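Local coordinates for endonuclease V (Homo sapiens, PDB 6OZE), which probably cleaves RNA at inosine as a metal-dependent endoribonuclease of the RNase H-like clan, at residues A14-H19 with L134-D139; V77-P82 with A89-P94. The protein carries 4 engineered substitutions. All blocks are in the same frame, centred on the assembly; numbering follows the deposited sequence. Where two conformers were deposited one is given.

Interaction 1. Residues A14-H19 with L134-D139; sequences ARLKAH and LGVLTD
A mostly apolar seam, closed by V136 against L16 and H19, joins the C-terminal end of helix 3-17 and the residues just after it to helix 130-138. No hydrogen bond crosses it. In one of its two modelled conformers, V136 pushes both methyls at the other segment: CG2 lies 3.8 Å from the backbone oxygen L16 O, and CG1 meets the CB of H19 at 3.9 Å. With CG1 anti to the backbone N (chi1 163°) and CG2 anti to the carbonyl carbon, the valine then spreads across the backbone from L16 to H19. L16 comes in beside it, its CD2 touching V136 CG1 and, also at 4.3 Å, L137 CD2. The other side of that methyl lies against R15, whose guanidinium carries L16 CD2 3.6 Å above one face, toward the rim, while R15 NE makes a salt bridge to E12.

In the RNase H-like fold, helices pack on a central mixed sheet; helix 130-138 links strands 115-118 and 142-146 of that sheet, and helix 3-17 packs on helix 130-138. Of the H19 side chain, CB makes the contact with V136; the imidazole leads away and bonds back to the preceding helix, ND1 giving a hydrogen bond of 3.2 Å to R15 O, which lies close to the ring plane.

Helix 130-138 closes in a Schellman motif with D139, at positive phi, as C-prime residue: L140 N returns to G135 O, and D139 N makes a weak bond to V136 O. One turn back, L134 O takes two donors from opposite faces of its plane, T138 N and, at 2.8 Å, T138 OG1. Past the turn, D139 OD1 accepts a hydrogen bond from H205 NE2.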
loop_
_atom_site.group_PDB
_atom_site.type_symbol
_atom_site.label_atom_id
_atom_site.label_comp_id
_atom_site.label_asym_id
_atom_site.label_seq_id
_atom_site.Cartn_x
_atom_site.Cartn_y
_atom_site.Cartn_z
ATOM N N ALA A 14 9.749 15.623 3.586
ATOM C CA ALA A 14 10.478 16.226 2.475
ATOM C C ALA A 14 11.839 15.569 2.294
ATOM O O ALA A 14 12.262 15.299 1.163
ATOM C CB ALA A 14 10.626 17.735 2.689
ATOM N N ARG A 15 12.536 15.286 3.402
ATOM C CA ARG A 15 13.839 14.632 3.304
ATOM C C ARG A 15 13.718 13.290 2.607
ATOM O O ARG A 15 14.515 12.956 1.723
ATOM C CB ARG A 15 14.425 14.420 4.706
ATOM C CG ARG A 15 15.815 13.760 4.698
ATOM C CD ARG A 15 16.388 13.580 6.117
ATOM N NE ARG A 15 15.812 12.417 6.812
ATOM C CZ ARG A 15 16.434 11.246 6.956
ATOM N NH1 ARG A 15 17.641 11.059 6.435
ATOM N NH2 ARG A 15 15.863 10.263 7.643
ATOM N N LEU A 16 12.740 12.498 3.021
ATOM C CA LEU A 16 12.607 11.146 2.500
ATOM C C LEU A 16 12.025 11.138 1.091
ATOM O O LEU A 16 12.411 10.299 0.269
ATOM C CB LEU A 16 11.745 10.310 3.445
ATOM C CG LEU A 16 12.350 10.120 4.841
ATOM C CD1 LEU A 16 11.410 9.262 5.666
ATOM C CD2 LEU A 16 13.713 9.474 4.734
ATOM N N LYS A 17 11.107 12.067 0.790
ATOM C CA LYS A 17 10.496 12.113 -0.541
ATOM C C LYS A 17 11.538 12.332 -1.628
ATOM O O LYS A 17 11.352 11.887 -2.771
ATOM C CB LYS A 17 9.448 13.225 -0.597
ATOM C CG LYS A 17 8.695 13.348 -1.925
ATOM C CD LYS A 17 7.713 14.507 -1.870
ATOM C CE LYS A 17 6.878 14.596 -3.139
ATOM N NZ LYS A 17 5.905 15.726 -3.069
ATOM N N ALA A 18 12.629 13.026 -1.301
ATOM C CA ALA A 18 13.691 13.253 -2.270
ATOM C C ALA A 18 14.370 11.957 -2.691
ATOM O O ALA A 18 15.077 11.945 -3.705
ATOM C CB ALA A 18 14.715 14.242 -1.715
ATOM N N HIS A 19 14.168 10.871 -1.944
ATOM C CA HIS A 19 14.749 9.572 -2.255
ATOM C C HIS A 19 13.797 8.642 -2.994
ATOM O O HIS A 19 14.203 7.529 -3.337
ATOM C CB HIS A 19 15.256 8.879 -0.987
ATOM C CG HIS A 19 16.447 9.549 -0.379
ATOM N ND1 HIS A 19 16.338 10.592 0.516
ATOM C CD2 HIS A 19 17.772 9.345 -0.562
ATOM C CE1 HIS A 19 17.547 10.986 0.877
ATOM N NE2 HIS A 19 18.434 10.246 0.238
ATOM N N LEU A 134 7.243 3.815 3.617
ATOM C CA LEU A 134 7.756 2.476 3.877
ATOM C C LEU A 134 8.726 2.041 2.784
ATOM O O LEU A 134 9.755 1.417 3.072
ATOM C CB LEU A 134 6.586 1.491 3.999
ATOM C CG LEU A 134 6.952 0.042 4.309
ATOM C CD1 LEU A 134 7.578 -0.088 5.713
ATOM C CD2 LEU A 134 5.710 -0.822 4.195
ATOM N N GLY A 135 8.417 2.356 1.517
ATOM C CA GLY A 135 9.301 1.951 0.433
ATOM C C GLY A 135 10.693 2.549 0.536
ATOM O O GLY A 135 11.698 1.857 0.352
ATOM N N VAL A 136 10.785 3.850 0.810
ATOM C CA VAL A 136 12.095 4.497 0.882
ATOM C C VAL A 136 12.914 3.927 2.036
ATOM O O VAL A 136 14.127 3.720 1.918
ATOM C CB VAL A 136 11.937 6.029 0.980
ATOM C CG1 VAL A 136 13.221 6.684 1.458
ATOM C CG2 VAL A 136 11.523 6.611 -0.373
ATOM N N LEU A 137 12.259 3.679 3.178
ATOM C CA LEU A 137 12.989 3.220 4.357
ATOM C C LEU A 137 13.389 1.751 4.257
ATOM O O LEU A 137 14.469 1.385 4.727
ATOM C CB LEU A 137 12.167 3.497 5.616
ATOM C CG LEU A 137 12.087 4.970 6.028
ATOM C CD1 LEU A 137 11.150 5.118 7.215
ATOM C CD2 LEU A 137 13.465 5.533 6.375
ATOM N N THR A 138 12.559 0.903 3.642
ATOM C CA THR A 138 12.960 -0.480 3.388
ATOM C C THR A 138 13.821 -0.622 2.141
ATOM O O THR A 138 14.470 -1.663 1.974
ATOM C CB THR A 138 11.739 -1.384 3.206
ATOM O OG1 THR A 138 10.976 -0.941 2.080
ATOM C CG2 THR A 138 10.859 -1.374 4.453
ATOM N N ASP A 139 13.849 0.404 1.279
ATOM C CA ASP A 139 14.433 0.326 -0.067
ATOM C C ASP A 139 13.894 -0.871 -0.844
ATOM O O ASP A 139 14.639 -1.609 -1.485
ATOM C CB ASP A 139 15.956 0.336 -0.050
ATOM C CG ASP A 139 16.540 0.806 -1.368
ATOM O OD1 ASP A 139 15.861 1.583 -2.084
ATOM O OD2 ASP A 139 17.670 0.392 -1.690
#

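Interaction 2. Residues V77-P82 with A89-P94; sequences VSLTAP and AFREVP
R91, on the first turns of helix 89-106, donates the one direct hydrogen bond of this contact, from NH1 to A81 O at 2.9 Å. The N-H...O angle is 172° and the carbonyl lies in the guanidinium plane, pointing straight at the donor. The chain gets there bent at chi2 and chi3, so that CD also passes P82 O at 3.3 Å. L79 O sits 3.2 Å from NH1 as well, but at too poor an angle to bond. A water makes a second polar link, accepting from A81 N and donating to R91 O.

Carbon atoms pack against polar groups around these bonds. The CB of L79 lies 4.0 Å above one face of the guanidinium, toward its rim, while its CD2 approaches R91 O at 3.6 Å. A81 CB faces F90 O at 4.0 Å.

NH2 of R91 bonds to S52 O, in the turn between strands 39-47 and 54-63. A buried arginine thus gives one bond from NH1 and one from NH2 to backbone carbonyls of two separate loops, tying the chain leaving edge strand 69-78 to the helix that follows; these carbonyl dipoles probably offset part of its positive charge.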
loop_
_atom_site.group_PDB
_atom_site.type_symbol
_atom_site.label_atom_id
_atom_site.label_comp_id
_atom_site.label_asym_id
_atom_site.label_seq_id
_atom_site.Cartn_x
_atom_site.Cartn_y
_atom_site.Cartn_z
ATOM N N VAL A 77 0.385 -3.914 18.534
ATOM C CA VAL A 77 1.241 -2.752 18.731
ATOM C C VAL A 77 0.394 -1.606 19.267
ATOM O O VAL A 77 -0.832 -1.608 19.159
ATOM C CB VAL A 77 1.936 -2.319 17.414
ATOM C CG1 VAL A 77 2.823 -3.443 16.872
ATOM C CG2 VAL A 77 0.904 -1.921 16.377
ATOM N N SER A 78 1.064 -0.620 19.860
ATOM C CA SER A 78 0.411 0.588 20.357
ATOM C C SER A 78 0.896 1.777 19.534
ATOM O O SER A 78 2.086 2.101 19.565
ATOM C CB SER A 78 0.741 0.813 21.830
ATOM O OG SER A 78 0.181 -0.208 22.637
ATOM N N LEU A 79 -0.025 2.418 18.812
ATOM C CA LEU A 79 0.292 3.544 17.928
ATOM C C LEU A 79 0.190 4.819 18.752
ATOM O O LEU A 79 -0.863 5.454 18.832
ATOM C CB LEU A 79 -0.663 3.590 16.740
ATOM C CG LEU A 79 -0.850 2.326 15.897
ATOM C CD1 LEU A 79 -1.458 2.671 14.545
ATOM C CD2 LEU A 79 0.445 1.603 15.691
ATOM N N THR A 80 1.300 5.197 19.378
ATOM C CA THR A 80 1.279 6.306 20.319
ATOM C C THR A 80 1.572 7.659 19.677
ATOM O O THR A 80 1.338 8.690 20.316
ATOM C CB THR A 80 2.239 6.021 21.477
ATOM O OG1 THR A 80 3.527 5.673 20.952
ATOM C CG2 THR A 80 1.715 4.873 22.325
ATOM N N ALA A 81 2.061 7.685 18.443
ATOM C CA ALA A 81 2.235 8.953 17.751
ATOM C C ALA A 81 0.869 9.589 17.496
ATOM O O ALA A 81 -0.107 8.881 17.234
ATOM C CB ALA A 81 2.962 8.743 16.423
ATOM N N PRO A 82 0.762 10.912 17.586
ATOM C CA PRO A 82 -0.532 11.558 17.351
ATOM C C PRO A 82 -1.018 11.350 15.924
ATOM O O PRO A 82 -0.232 11.184 14.986
ATOM C CB PRO A 82 -0.251 13.039 17.638
ATOM C CG PRO A 82 1.243 13.173 17.593
ATOM C CD PRO A 82 1.786 11.862 18.046
ATOM N N ALA A 89 1.600 7.876 8.160
ATOM C CA ALA A 89 2.760 6.999 8.044
ATOM C C ALA A 89 3.636 7.050 9.290
ATOM O O ALA A 89 4.278 6.051 9.635
ATOM C CB ALA A 89 3.573 7.333 6.792
ATOM N N PHE A 90 3.668 8.189 9.995
ATOM C CA PHE A 90 4.469 8.272 11.206
ATOM C C PHE A 90 3.935 7.373 12.310
ATOM O O PHE A 90 4.690 7.010 13.218
ATOM C CB PHE A 90 4.593 9.722 11.673
ATOM C CG PHE A 90 5.476 10.550 10.791
ATOM C CD1 PHE A 90 6.845 10.595 11.005
ATOM C CD2 PHE A 90 4.945 11.259 9.730
ATOM C CE1 PHE A 90 7.660 11.348 10.178
ATOM C CE2 PHE A 90 5.761 12.008 8.891
ATOM C CZ PHE A 90 7.117 12.057 9.118
ATOM N N ARG A 91 2.660 7.004 12.254
ATOM C CA ARG A 91 2.109 6.074 13.232
ATOM C C ARG A 91 2.382 4.622 12.874
ATOM O O ARG A 91 2.609 3.805 13.773
ATOM C CB ARG A 91 0.597 6.277 13.356
ATOM C CG ARG A 91 0.175 7.735 13.339
ATOM C CD ARG A 91 -0.815 8.028 14.432
ATOM N NE ARG A 91 -2.020 7.217 14.347
ATOM C CZ ARG A 91 -2.744 6.859 15.402
ATOM N NH1 ARG A 91 -2.375 7.218 16.622
ATOM N NH2 ARG A 91 -3.834 6.132 15.238
ATOM N N GLU A 92 2.378 4.289 11.584
ATOM C CA GLU A 92 2.352 2.908 11.104
ATOM C C GLU A 92 3.701 2.386 10.635
ATOM O O GLU A 92 4.034 1.221 10.891
ATOM C CB GLU A 92 1.367 2.778 9.939
ATOM C CG GLU A 92 -0.084 2.992 10.309
ATOM C CD GLU A 92 -1.013 2.702 9.144
ATOM O OE1 GLU A 92 -0.517 2.244 8.094
ATOM O OE2 GLU A 92 -2.233 2.923 9.280
ATOM N N VAL A 93 4.478 3.211 9.927
ATOM C CA VAL A 93 5.736 2.725 9.343
ATOM C C VAL A 93 6.688 2.105 10.355
ATOM O O VAL A 93 7.309 1.075 10.029
ATOM C CB VAL A 93 6.373 3.804 8.456
ATOM C CG1 VAL A 93 7.795 3.415 8.094
ATOM C CG2 VAL A 93 5.564 4.001 7.184
ATOM N N PRO A 94 6.875 2.645 11.576
ATOM C CA PRO A 94 7.818 2.002 12.504
ATOM C C PRO A 94 7.555 0.519 12.691
ATOM O O PRO A 94 8.496 -0.285 12.735
ATOM C CB PRO A 94 7.612 2.777 13.807
ATOM C CG PRO A 94 7.171 4.115 13.366
ATOM C CD PRO A 94 6.302 3.870 12.172
HETATM O O HOH W 1 2.970 5.298 16.524
#

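Interaction 2 is nested inside the loop that interaction 1 closes: the chain runs from 14-19 to 77-82 and 89-94, and only then to 134-139. Their centres are about 17 Å apart, yet they touch where helices 89-106 and 130-138 pack together, V93 CG1 meeting L137 CD1 at 3.9 Å. Interaction 2 sits where the chain leaves the outermost strand 69-78 and enters helix 89-106, whereas interaction 1 lays helix 3-17 on helix 130-138. F90 bridges the two regions, stacking on W9 of the N-terminal helix and meeting H133 edge-to-face. The N-terminal helix is thereby packed against helices 89-106 and 130-138 of the RNase H-like core.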